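Local atomic coordinates of TIR protein (Paracoccus denitrificans PD1222, PDB entry 3H16), a protein that belongs to the bacterial TIR-domain proteins, whose fold wraps helices round a parallel beta sheet, and pairs with a second copy of itself. Residues 23-28 and 37-42; 49-54 and 71-76; 61-66 and 96-101; 105-110 and 129-134. All blocks are in the same frame, centred on the assembly; numbering follows the deposited sequence.

Contact 1 of 4, residues 23-28 and 37-42; sequences IFISHA and EALAHT
I25 on strand 21-28 and L39 and A40 on helix 32-45 make a small, fully buried apolar contact between a strand and the helix that follows it, inside the first beta-alpha-beta unit of the domain. It is plain core packing. The outer methyl of I25 does the touching: CD1 lies 4.1 Å from CG of L39, and the two branched side chains run obliquely to one another. I25 can extend that far because its chain is straight beyond CG1, with chi2 at 180°, which carries CD1 off the sheet surface toward the helix. The same methyl also faces the helix backbone, with I25 CD1 4.5 Å from CA of A40. With only a methyl at A40, the isoleucine can come close to the helix backbone, while beta-branched isoleucine suits an extended chain and leucine suits a helix. Two residues along the strand, the ring of H27 turns its edge back to the backbone, and its ND1-H bonds to O of I25 at 2.8 Å, nearly straight at 167°. Around this core, I78 of strand 74-81 and V36 of helix 32-45 also touch I25, Y52 of strand 50-57 packs on A40, and V145 of helix 141-153 meets L39.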
loop_
_atom_site.group_PDB
_atom_site.type_symbol
_atom_site.label_atom_id
_atom_site.label_comp_id
_atom_site.label_asym_id
_atom_site.label_seq_id
_atom_site.Cartn_x
_atom_site.Cartn_y
_atom_site.Cartn_z
ATOM N N ILE B 23 5.453 15.130 8.491
ATOM C CA ILE B 23 6.359 14.000 8.491
ATOM C C ILE B 23 7.684 14.221 9.186
ATOM O O ILE B 23 8.318 15.272 9.021
ATOM C CB ILE B 23 6.707 13.617 7.036
ATOM C CG1 ILE B 23 5.430 13.292 6.260
ATOM C CG2 ILE B 23 7.696 12.456 7.012
ATOM C CD1 ILE B 23 5.668 12.951 4.816
ATOM N N PHE B 24 8.111 13.226 9.960
ATOM C CA PHE B 24 9.425 13.281 10.590
ATOM C C PHE B 24 10.163 12.112 9.953
ATOM O O PHE B 24 9.547 11.094 9.659
ATOM C CB PHE B 24 9.351 13.123 12.111
ATOM C CG PHE B 24 8.976 11.750 12.577
ATOM C CD1 PHE B 24 7.647 11.415 12.796
ATOM C CD2 PHE B 24 9.960 10.820 12.893
ATOM C CE1 PHE B 24 7.297 10.179 13.340
ATOM C CE2 PHE B 24 9.622 9.575 13.437
ATOM C CZ PHE B 24 8.286 9.254 13.664
ATOM N N ILE B 25 11.461 12.264 9.708
ATOM C CA ILE B 25 12.248 11.200 9.073
ATOM C C ILE B 25 13.315 10.552 9.967
ATOM O O ILE B 25 14.408 11.102 10.137
ATOM C CB ILE B 25 12.970 11.720 7.812
ATOM C CG1 ILE B 25 11.989 12.451 6.906
ATOM C CG2 ILE B 25 13.599 10.560 7.065
ATOM C CD1 ILE B 25 12.619 12.999 5.647
ATOM N N SER B 26 12.995 9.387 10.528
ATOM C CA SER B 26 13.933 8.650 11.378
ATOM C C SER B 26 15.027 8.077 10.469
ATOM O O SER B 26 14.733 7.501 9.416
ATOM C CB SER B 26 13.207 7.514 12.100
ATOM O OG SER B 26 14.080 6.817 12.970
ATOM N N HIS B 27 16.285 8.221 10.872
ATOM C CA HIS B 27 17.389 7.749 10.050
ATOM C C HIS B 27 18.685 7.690 10.847
ATOM O O HIS B 27 18.823 8.357 11.880
ATOM C CB HIS B 27 17.609 8.718 8.891
ATOM C CG HIS B 27 18.063 10.080 9.332
ATOM N ND1 HIS B 27 17.206 11.010 9.881
ATOM C CD2 HIS B 27 19.297 10.637 9.374
ATOM C CE1 HIS B 27 17.892 12.079 10.241
ATOM N NE2 HIS B 27 19.163 11.878 9.944
ATOM N N ALA B 28 19.638 6.911 10.342
ATOM C CA ALA B 28 20.958 6.777 10.962
ATOM C C ALA B 28 21.758 8.025 10.557
ATOM O O ALA B 28 21.751 8.416 9.387
ATOM C CB ALA B 28 21.648 5.502 10.449
ATOM N N GLU B 37 18.547 14.413 3.417
ATOM C CA GLU B 37 18.471 15.819 3.047
ATOM C C GLU B 37 17.815 15.946 1.680
ATOM O O GLU B 37 16.879 16.725 1.506
ATOM C CB GLU B 37 19.865 16.442 3.032
ATOM C CG GLU B 37 19.977 17.685 3.900
ATOM C CD GLU B 37 21.411 18.140 4.089
ATOM O OE1 GLU B 37 22.069 18.481 3.080
ATOM O OE2 GLU B 37 21.879 18.154 5.248
ATOM N N ALA B 38 18.298 15.171 0.717
ATOM C CA ALA B 38 17.735 15.191 -0.628
ATOM C C ALA B 38 16.242 14.925 -0.544
ATOM O O ALA B 38 15.430 15.635 -1.135
ATOM C CB ALA B 38 18.394 14.129 -1.485
ATOM N N LEU B 39 15.890 13.890 0.204
ATOM C CA LEU B 39 14.500 13.501 0.388
ATOM C C LEU B 39 13.661 14.607 1.049
ATOM O O LEU B 39 12.524 14.865 0.642
ATOM C CB LEU B 39 14.450 12.205 1.212
ATOM C CG LEU B 39 13.126 11.681 1.777
ATOM C CD1 LEU B 39 12.021 11.784 0.732
ATOM C CD2 LEU B 39 13.322 10.231 2.235
ATOM N N ALA B 40 14.230 15.256 2.062
ATOM C CA ALA B 40 13.543 16.324 2.790
ATOM C C ALA B 40 13.246 17.503 1.877
ATOM O O ALA B 40 12.157 18.070 1.922
ATOM C CB ALA B 40 14.390 16.787 3.971
ATOM N N HIS B 41 14.224 17.868 1.056
ATOM C CA HIS B 41 14.069 18.975 0.123
ATOM C C HIS B 41 12.922 18.651 -0.837
ATOM O O HIS B 41 11.958 19.420 -0.956
ATOM C CB HIS B 41 15.366 19.190 -0.666
ATOM C CG HIS B 41 15.380 20.448 -1.477
ATOM N ND1 HIS B 41 15.449 21.701 -0.905
ATOM C CD2 HIS B 41 15.316 20.648 -2.814
ATOM C CE1 HIS B 41 15.426 22.617 -1.855
ATOM N NE2 HIS B 41 15.346 22.006 -3.023
ATOM N N THR B 42 13.030 17.498 -1.499
ATOM C CA THR B 42 12.020 17.044 -2.450
ATOM C C THR B 42 10.619 17.001 -1.856
ATOM O O THR B 42 9.659 17.400 -2.511
ATOM C CB THR B 42 12.360 15.662 -2.984
ATOM O OG1 THR B 42 13.685 15.688 -3.519
ATOM C CG2 THR B 42 11.384 15.257 -4.077
#

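Contact 2 of 4, residues 49-54 and 71-76; sequences EVWYDD and LGSSRF
W51, on strand 50-57, presents the edge of its indole to S74, and the ring is set obliquely against S73 next to it. The N-H at that edge makes the one polar link between the segments: NE1 of W51 donates to OG of S74 at 2.7 Å, with an N-H...O angle of 165° and the oxygen only 7° out of the ring plane. The six-membered end of the indole meets carbon instead, its CZ2 lying 3.7 Å from CB of S73. With CG between the backbone N and the carbonyl carbon (chi1 66°), the indole swings across to the end of helix 63-73 and the start of strand 74-81. Small serines suit this junction, since they admit a broad indole and one of them offers it an acceptor. H21 stacks on the tryptophan ring, and F55 meets it edge to face, adding aromatic packing from the same sheet. The hydroxyl of S74 is also hydrogen-bonded to O of G70 in helix 63-73. By accepting from the indole and bonding to that carbonyl, OG is held by two bonds, which should limit its rotation and tie an outer strand of the sheet to helix 63-73 and the start of strand 74-81.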
loop_
_atom_site.group_PDB
_atom_site.type_symbol
_atom_site.label_atom_id
_atom_site.label_comp_id
_atom_site.label_asym_id
_atom_site.label_seq_id
_atom_site.Cartn_x
_atom_site.Cartn_y
_atom_site.Cartn_z
ATOM N N GLU B 49 5.393 19.350 5.171
ATOM C CA GLU B 49 6.077 20.050 6.250
ATOM C C GLU B 49 6.926 18.936 6.867
ATOM O O GLU B 49 6.391 17.988 7.450
ATOM C CB GLU B 49 5.050 20.586 7.244
ATOM C CG GLU B 49 5.547 21.706 8.122
ATOM C CD GLU B 49 6.647 21.259 9.046
ATOM O OE1 GLU B 49 6.478 20.201 9.689
ATOM O OE2 GLU B 49 7.672 21.965 9.134
ATOM N N VAL B 50 8.245 19.054 6.732
ATOM C CA VAL B 50 9.161 18.023 7.199
ATOM C C VAL B 50 10.232 18.429 8.210
ATOM O O VAL B 50 10.883 19.463 8.049
ATOM C CB VAL B 50 9.917 17.410 5.988
ATOM C CG1 VAL B 50 10.663 16.150 6.401
ATOM C CG2 VAL B 50 8.954 17.131 4.859
ATOM N N TRP B 51 10.412 17.604 9.241
ATOM C CA TRP B 51 11.475 17.821 10.215
ATOM C C TRP B 51 12.203 16.494 10.403
ATOM O O TRP B 51 11.605 15.424 10.281
ATOM C CB TRP B 51 10.958 18.401 11.551
ATOM C CG TRP B 51 10.063 17.569 12.410
ATOM C CD1 TRP B 51 9.137 16.669 11.998
ATOM C CD2 TRP B 51 9.918 17.668 13.838
ATOM N NE1 TRP B 51 8.417 16.201 13.073
ATOM C CE2 TRP B 51 8.876 16.798 14.215
ATOM C CE3 TRP B 51 10.567 18.412 14.833
ATOM C CZ2 TRP B 51 8.465 16.643 15.547
ATOM C CZ3 TRP B 51 10.160 18.259 16.160
ATOM C CH2 TRP B 51 9.116 17.377 16.500
ATOM N N TYR B 52 13.504 16.570 10.657
ATOM C CA TYR B 52 14.326 15.374 10.816
ATOM C C TYR B 52 15.684 15.656 11.465
ATOM O O TYR B 52 16.416 14.728 11.797
ATOM C CB TYR B 52 14.586 14.745 9.450
ATOM C CG TYR B 52 15.345 15.667 8.525
ATOM C CD1 TYR B 52 14.689 16.698 7.855
ATOM C CD2 TYR B 52 16.725 15.541 8.356
ATOM C CE1 TYR B 52 15.382 17.585 7.037
ATOM C CE2 TYR B 52 17.435 16.425 7.537
ATOM C CZ TYR B 52 16.753 17.445 6.880
ATOM O OH TYR B 52 17.428 18.329 6.065
ATOM N N ASP B 53 16.028 16.925 11.636
ATOM C CA ASP B 53 17.312 17.262 12.219
ATOM C C ASP B 53 17.556 16.627 13.591
ATOM O O ASP B 53 18.664 16.171 13.877
ATOM C CB ASP B 53 17.464 18.771 12.312
ATOM C CG ASP B 53 18.861 19.178 12.699
ATOM O OD1 ASP B 53 19.800 18.830 11.953
ATOM O OD2 ASP B 53 19.020 19.837 13.752
ATOM N N ASP B 54 16.528 16.595 14.437
ATOM C CA ASP B 54 16.657 16.004 15.766
ATOM C C ASP B 54 16.196 14.561 15.746
ATOM O O ASP B 54 15.627 14.065 16.724
ATOM C CB ASP B 54 15.827 16.778 16.798
ATOM C CG ASP B 54 16.541 18.020 17.326
ATOM O OD1 ASP B 54 16.017 18.626 18.281
ATOM O OD2 ASP B 54 17.615 18.395 16.798
ATOM N N LEU B 71 6.145 11.031 16.590
ATOM C CA LEU B 71 4.728 10.791 16.395
ATOM C C LEU B 71 3.869 11.713 17.243
ATOM O O LEU B 71 2.677 11.884 16.979
ATOM C CB LEU B 71 4.406 9.323 16.693
ATOM C CG LEU B 71 4.821 8.327 15.604
ATOM C CD1 LEU B 71 4.822 6.909 16.147
ATOM C CD2 LEU B 71 3.864 8.449 14.439
ATOM N N GLY B 72 4.481 12.322 18.251
ATOM C CA GLY B 72 3.746 13.222 19.119
ATOM C C GLY B 72 3.429 14.573 18.499
ATOM O O GLY B 72 2.534 15.276 18.968
ATOM N N SER B 73 4.152 14.939 17.442
ATOM C CA SER B 73 3.944 16.226 16.779
ATOM C C SER B 73 3.801 16.098 15.261
ATOM O O SER B 73 3.613 17.096 14.569
ATOM C CB SER B 73 5.118 17.160 17.080
ATOM O OG SER B 73 5.497 17.080 18.440
ATOM N N SER B 74 3.897 14.878 14.744
ATOM C CA SER B 74 3.792 14.657 13.308
ATOM C C SER B 74 2.617 13.763 12.990
ATOM O O SER B 74 2.110 13.054 13.857
ATOM C CB SER B 74 5.066 14.002 12.767
ATOM O OG SER B 74 6.231 14.687 13.196
ATOM N N ARG B 75 2.195 13.798 11.733
ATOM C CA ARG B 75 1.082 12.986 11.272
ATOM C C ARG B 75 1.591 11.595 10.934
ATOM O O ARG B 75 1.009 10.590 11.334
ATOM C CB ARG B 75 0.458 13.639 10.039
ATOM C CG ARG B 75 -0.068 15.035 10.324
ATOM C CD ARG B 75 -0.478 15.759 9.062
ATOM N NE ARG B 75 -1.510 15.040 8.332
ATOM C CZ ARG B 75 -2.066 15.483 7.215
ATOM N NH1 ARG B 75 -1.685 16.647 6.707
ATOM N NH2 ARG B 75 -2.994 14.760 6.606
ATOM N N PHE B 76 2.684 11.547 10.184
ATOM C CA PHE B 76 3.291 10.283 9.799
ATOM C C PHE B 76 4.792 10.375 10.026
ATOM O O PHE B 76 5.359 11.467 10.158
ATOM C CB PHE B 76 3.029 9.967 8.319
ATOM C CG PHE B 76 1.580 9.782 7.979
ATOM C CD1 PHE B 76 0.875 8.666 8.440
ATOM C CD2 PHE B 76 0.911 10.722 7.190
ATOM C CE1 PHE B 76 -0.483 8.483 8.119
ATOM C CE2 PHE B 76 -0.441 10.554 6.864
ATOM C CZ PHE B 76 -1.141 9.431 7.329
#

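Contact 3 of 4, residues 61-66 and 96-101; sequences DSLRRS and DGLFQL
Over one face of the R64 guanidinium lies the backbone of G97, its N 3.9 Å above the plane and over the centre of the group. CA of G97 covers the same face, 3.9 Å from NH1 of R64, while CB of D96 approaches obliquely, 4.1 Å from NH2. The arginine thus lies flat along a 3-10 turn, 96-98, and its long chain gets there by a bend at chi2 of -62°. Glycine suits the position, since its bare backbone lets the guanidinium lie flat against N and CA. Deeper in, L63 and L98 cross at about a right angle and touch through their CD2 methyls at 4.0 Å. Leucine fits both sites, as each side chain is buried, L63 also against L57 and W90, and L98 against M128. At the start of helix 63-73, S62 occupies the N-cap, where OG accepts from the backbone N of R65 at 3.0 Å in a nearly straight bond of 174°. E94 of helix 92-95 bonds to OG of S62 and to the backbone N of R64, so a carboxylate also sits at this helix start. D96 directs its carboxylate elsewhere, to Q92, and its OD2 stays 5.3 Å from NH2 of R64. The link between R64 and D96 is therefore at most a long-range attraction of opposite charges, and across these two segments the contact rests on leucine packing and the guanidinium lying face-on over the G97 backbone.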
loop_
_atom_site.group_PDB
_atom_site.type_symbol
_atom_site.label_atom_id
_atom_site.label_comp_id
_atom_site.label_asym_id
_atom_site.label_seq_id
_atom_site.Cartn_x
_atom_site.Cartn_y
_atom_site.Cartn_z
ATOM N N ASP B 61 21.371 5.228 21.214
ATOM C CA ASP B 61 20.184 6.076 21.238
ATOM C C ASP B 61 18.940 5.216 21.334
ATOM O O ASP B 61 18.962 4.035 20.972
ATOM C CB ASP B 61 20.079 6.929 19.974
ATOM C CG ASP B 61 21.041 8.087 19.974
ATOM O OD1 ASP B 61 21.151 8.766 21.019
ATOM O OD2 ASP B 61 21.676 8.328 18.928
ATOM N N SER B 62 17.853 5.811 21.812
ATOM C CA SER B 62 16.600 5.092 21.953
ATOM C C SER B 62 15.655 5.311 20.779
ATOM O O SER B 62 14.919 6.303 20.748
ATOM C CB SER B 62 15.885 5.511 23.239
ATOM O OG SER B 62 14.564 4.980 23.285
ATOM N N LEU B 63 15.670 4.390 19.818
ATOM C CA LEU B 63 14.769 4.494 18.678
ATOM C C LEU B 63 13.372 4.646 19.270
ATOM O O LEU B 63 12.556 5.435 18.788
ATOM C CB LEU B 63 14.842 3.223 17.832
ATOM C CG LEU B 63 13.896 3.130 16.630
ATOM C CD1 LEU B 63 14.089 4.342 15.717
ATOM C CD2 LEU B 63 14.167 1.827 15.876
ATOM N N ARG B 64 13.125 3.890 20.339
ATOM C CA ARG B 64 11.853 3.908 21.054
ATOM C C ARG B 64 11.335 5.331 21.282
ATOM O O ARG B 64 10.345 5.743 20.683
ATOM C CB ARG B 64 12.014 3.205 22.411
ATOM C CG ARG B 64 11.323 1.858 22.527
ATOM C CD ARG B 64 9.817 2.004 22.362
ATOM N NE ARG B 64 9.122 0.719 22.410
ATOM C CZ ARG B 64 7.817 0.565 22.194
ATOM N NH1 ARG B 64 7.059 1.617 21.910
ATOM N NH2 ARG B 64 7.269 -0.643 22.260
ATOM N N ARG B 65 12.023 6.074 22.147
ATOM C CA ARG B 65 11.631 7.437 22.489
ATOM C C ARG B 65 11.622 8.373 21.301
ATOM O O ARG B 65 10.769 9.256 21.211
ATOM C CB ARG B 65 12.553 8.008 23.574
ATOM C CG ARG B 65 12.476 7.276 24.907
ATOM C CD ARG B 65 13.293 7.972 25.986
ATOM N NE ARG B 65 13.258 7.228 27.243
ATOM C CZ ARG B 65 13.837 6.046 27.431
ATOM N NH1 ARG B 65 14.502 5.462 26.444
ATOM N NH2 ARG B 65 13.741 5.439 28.605
ATOM N N SER B 66 12.577 8.190 20.396
ATOM C CA SER B 66 12.658 9.037 19.216
ATOM C C SER B 66 11.370 8.950 18.403
ATOM O O SER B 66 10.871 9.965 17.905
ATOM C CB SER B 66 13.845 8.624 18.341
ATOM O OG SER B 66 13.941 9.453 17.190
ATOM N N ASP B 96 10.176 -2.883 18.147
ATOM C CA ASP B 96 8.735 -3.088 18.334
ATOM C C ASP B 96 7.783 -1.915 18.072
ATOM O O ASP B 96 6.697 -2.111 17.520
ATOM C CB ASP B 96 8.455 -3.650 19.738
ATOM C CG ASP B 96 8.977 -5.078 19.924
ATOM O OD1 ASP B 96 9.091 -5.818 18.918
ATOM O OD2 ASP B 96 9.255 -5.463 21.082
ATOM N N GLY B 97 8.164 -0.706 18.469
ATOM C CA GLY B 97 7.285 0.429 18.249
ATOM C C GLY B 97 7.161 0.816 16.785
ATOM O O GLY B 97 6.155 1.385 16.358
ATOM N N LEU B 98 8.194 0.485 16.018
ATOM C CA LEU B 98 8.275 0.803 14.598
ATOM C C LEU B 98 7.257 0.080 13.720
ATOM O O LEU B 98 7.266 0.237 12.499
ATOM C CB LEU B 98 9.687 0.484 14.109
ATOM C CG LEU B 98 10.308 1.341 13.010
ATOM C CD1 LEU B 98 10.273 2.816 13.406
ATOM C CD2 LEU B 98 11.742 0.890 12.791
ATOM N N PHE B 99 6.377 -0.708 14.324
ATOM C CA PHE B 99 5.393 -1.447 13.539
ATOM C C PHE B 99 3.960 -1.019 13.810
ATOM O O PHE B 99 3.087 -1.189 12.959
ATOM C CB PHE B 99 5.518 -2.949 13.813
ATOM C CG PHE B 99 6.900 -3.493 13.614
ATOM C CD1 PHE B 99 7.559 -3.327 12.401
ATOM C CD2 PHE B 99 7.548 -4.167 14.645
ATOM C CE1 PHE B 99 8.846 -3.826 12.216
ATOM C CE2 PHE B 99 8.830 -4.668 14.475
ATOM C CZ PHE B 99 9.483 -4.498 13.257
ATOM N N GLN B 100 3.731 -0.464 14.994
ATOM C CA GLN B 100 2.404 -0.034 15.412
ATOM C C GLN B 100 1.467 0.337 14.262
ATOM O O GLN B 100 1.841 1.060 13.334
ATOM C CB GLN B 100 2.522 1.132 16.391
ATOM C CG GLN B 100 1.260 1.372 17.190
ATOM C CD GLN B 100 1.456 2.401 18.275
ATOM O OE1 GLN B 100 1.772 3.561 17.998
ATOM N NE2 GLN B 100 1.274 1.985 19.523
ATOM N N LEU B 101 0.248 -0.181 14.331
ATOM C CA LEU B 101 -0.762 0.076 13.313
ATOM C C LEU B 101 -1.921 0.891 13.890
ATOM O O LEU B 101 -2.185 0.854 15.094
ATOM C CB LEU B 101 -1.290 -1.250 12.756
ATOM C CG LEU B 101 -1.012 -1.586 11.287
ATOM C CD1 LEU B 101 0.479 -1.513 10.996
ATOM C CD2 LEU B 101 -1.553 -2.974 10.985
#

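Contact 4 of 4, residues 105-110 and 129-134; sequences GRSRIL and ADKLAF
K131 reaches S107 because its chain runs fully extended through the first three torsions, with CG anti to the backbone N, and turns only at the last, where chi4 of -58° bends NZ aside. Its partner S107 has OG between the backbone N and the carbonyl carbon, chi1 56°, a setting that places the hydroxyl both near the lysine and beside its own chain. NZ of K131 comes to 3.6 Å from OG of S107, a loose polar approach, and to 4.3 Å from O of I109. That same carbonyl takes a hydrogen bond from the serine: OG of S107 donates to O of I109 at 3.2 Å, arriving from above the carbonyl plane, 56° out of it. Serine suits the entry to strand 109-113, where its short hydroxyl can fold back on a carbonyl two residues ahead, and lysine suits its place as a residue whose long chain reaches from the loop 129-134 to the serine. These segments lie toward one edge of the parallel sheet of the TIR fold, where strand 109-113 neighbours the outermost strand 134-135. Here the contact turns apolar. CD1 of L110 meets the ring of F134 at its edge, near the ring plane, 4.3 Å from CE2. Both residues are buried, L110 also touching L148 and I151 of helix 141-153. The second subunit covers this region as well: F124 of that subunit meets the ring of F134, D119 of that subunit packs on K131, and S125 of that subunit accepts a hydrogen bond at its O from NE of R106.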
loop_
_atom_site.group_PDB
_atom_site.type_symbol
_atom_site.label_atom_id
_atom_site.label_comp_id
_atom_site.label_asym_id
_atom_site.label_seq_id
_atom_site.Cartn_x
_atom_site.Cartn_y
_atom_site.Cartn_z
ATOM N N GLY B 105 -5.895 0.460 9.777
ATOM C CA GLY B 105 -5.167 -0.709 9.324
ATOM C C GLY B 105 -3.823 -0.263 8.795
ATOM O O GLY B 105 -2.926 -1.072 8.557
ATOM N N ARG B 106 -3.689 1.046 8.612
ATOM C CA ARG B 106 -2.451 1.615 8.111
ATOM C C ARG B 106 -1.522 1.963 9.270
ATOM O O ARG B 106 -1.962 2.131 10.405
ATOM C CB ARG B 106 -2.748 2.862 7.274
ATOM C CG ARG B 106 -3.709 2.606 6.123
ATOM C CD ARG B 106 -3.644 3.701 5.051
ATOM N NE ARG B 106 -2.525 3.528 4.120
ATOM C CZ ARG B 106 -1.260 3.865 4.370
ATOM N NH1 ARG B 106 -0.921 4.406 5.534
ATOM N NH2 ARG B 106 -0.328 3.657 3.450
ATOM N N SER B 107 -0.230 2.052 8.971
ATOM C CA SER B 107 0.769 2.377 9.978
ATOM C C SER B 107 1.142 3.843 9.851
ATOM O O SER B 107 1.040 4.418 8.771
ATOM C CB SER B 107 2.018 1.513 9.784
ATOM O OG SER B 107 2.536 1.647 8.469
ATOM N N ARG B 108 1.561 4.451 10.954
ATOM C CA ARG B 108 1.952 5.854 10.919
ATOM C C ARG B 108 3.442 5.959 10.646
ATOM O O ARG B 108 3.994 7.053 10.561
ATOM C CB ARG B 108 1.601 6.555 12.236
ATOM C CG ARG B 108 0.112 6.820 12.435
ATOM C CD ARG B 108 -0.142 7.510 13.763
ATOM N NE ARG B 108 0.376 8.873 13.784
ATOM C CZ ARG B 108 0.541 9.590 14.891
ATOM N NH1 ARG B 108 0.235 9.067 16.069
ATOM N NH2 ARG B 108 1.002 10.832 14.821
ATOM N N ILE B 109 4.091 4.810 10.512
ATOM C CA ILE B 109 5.512 4.782 10.217
ATOM C C ILE B 109 5.741 4.068 8.890
ATOM O O ILE B 109 5.532 2.859 8.762
ATOM C CB ILE B 109 6.310 4.085 11.330
ATOM C CG1 ILE B 109 6.183 4.890 12.622
ATOM C CG2 ILE B 109 7.776 3.980 10.937
ATOM C CD1 ILE B 109 6.969 4.317 13.772
ATOM N N LEU B 110 6.161 4.845 7.900
ATOM C CA LEU B 110 6.415 4.333 6.571
ATOM C C LEU B 110 7.892 4.085 6.394
ATOM O O LEU B 110 8.715 4.992 6.547
ATOM C CB LEU B 110 5.915 5.335 5.531
ATOM C CG LEU B 110 4.448 5.748 5.713
ATOM C CD1 LEU B 110 4.054 6.720 4.632
ATOM C CD2 LEU B 110 3.551 4.517 5.656
ATOM N N ALA B 129 11.225 -7.678 6.915
ATOM C CA ALA B 129 11.544 -8.151 5.579
ATOM C C ALA B 129 10.326 -8.614 4.793
ATOM O O ALA B 129 10.399 -8.809 3.577
ATOM C CB ALA B 129 12.567 -9.270 5.667
ATOM N N ASP B 130 9.210 -8.794 5.490
ATOM C CA ASP B 130 7.979 -9.232 4.857
ATOM C C ASP B 130 6.919 -8.139 4.814
ATOM O O ASP B 130 5.830 -8.346 4.292
ATOM C CB ASP B 130 7.417 -10.455 5.581
ATOM C CG ASP B 130 8.333 -11.656 5.490
ATOM O OD1 ASP B 130 8.853 -11.916 4.382
ATOM O OD2 ASP B 130 8.524 -12.345 6.520
ATOM N N LYS B 131 7.225 -6.976 5.372
ATOM C CA LYS B 131 6.275 -5.870 5.370
ATOM C C LYS B 131 6.493 -5.055 4.092
ATOM O O LYS B 131 7.584 -4.566 3.848
ATOM C CB LYS B 131 6.495 -5.001 6.613
ATOM C CG LYS B 131 5.481 -3.886 6.800
ATOM C CD LYS B 131 5.767 -3.095 8.074
ATOM C CE LYS B 131 4.694 -2.048 8.343
ATOM N NZ LYS B 131 4.560 -1.089 7.219
ATOM N N LEU B 132 5.462 -4.924 3.267
ATOM C CA LEU B 132 5.616 -4.174 2.036
ATOM C C LEU B 132 6.021 -2.738 2.358
ATOM O O LEU B 132 5.474 -2.111 3.278
ATOM C CB LEU B 132 4.325 -4.214 1.219
ATOM C CG LEU B 132 3.863 -5.606 0.740
ATOM C CD1 LEU B 132 2.798 -5.415 -0.317
ATOM C CD2 LEU B 132 5.015 -6.421 0.161
ATOM N N ALA B 133 6.989 -2.218 1.612
ATOM C CA ALA B 133 7.461 -0.873 1.863
ATOM C C ALA B 133 7.877 -0.132 0.600
ATOM O O ALA B 133 7.783 -0.661 -0.496
ATOM C CB ALA B 133 8.619 -0.934 2.824
ATOM N N PHE B 134 8.314 1.114 0.758
ATOM C CA PHE B 134 8.793 1.896 -0.370
ATOM C C PHE B 134 10.250 1.489 -0.512
ATOM O O PHE B 134 10.929 1.220 0.486
ATOM C CB PHE B 134 8.654 3.389 -0.092
ATOM C CG PHE B 134 7.242 3.859 -0.119
ATOM C CD1 PHE B 134 6.497 3.766 -1.287
ATOM C CD2 PHE B 134 6.622 4.308 1.037
ATOM C CE1 PHE B 134 5.152 4.101 -1.301
ATOM C CE2 PHE B 134 5.270 4.649 1.038
ATOM C CZ PHE B 134 4.533 4.543 -0.134
#

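In the fold
From the N terminus, contact 1 closes the short loop from strand 21-28 to helix 32-45, before contact 2 joins strand 50-57 to the junction of helix 63-73 and strand 74-81. Contact 3 crosses contact 2, since 61-66 falls between the segments of contact 2 while 96-101 lies beyond both; each uses helix 63-73, at opposite ends. Contact 4 follows in series and joins the approach to strand 109-113 to the loop leading into strand 134-135. Backbone pairing of I23 with E49 and W51 joins contacts 1 and 2, R108 bonds to O of L71 and O of R75 to join contacts 2 and 4, and L98 packs on I109 to join contacts 3 and 4.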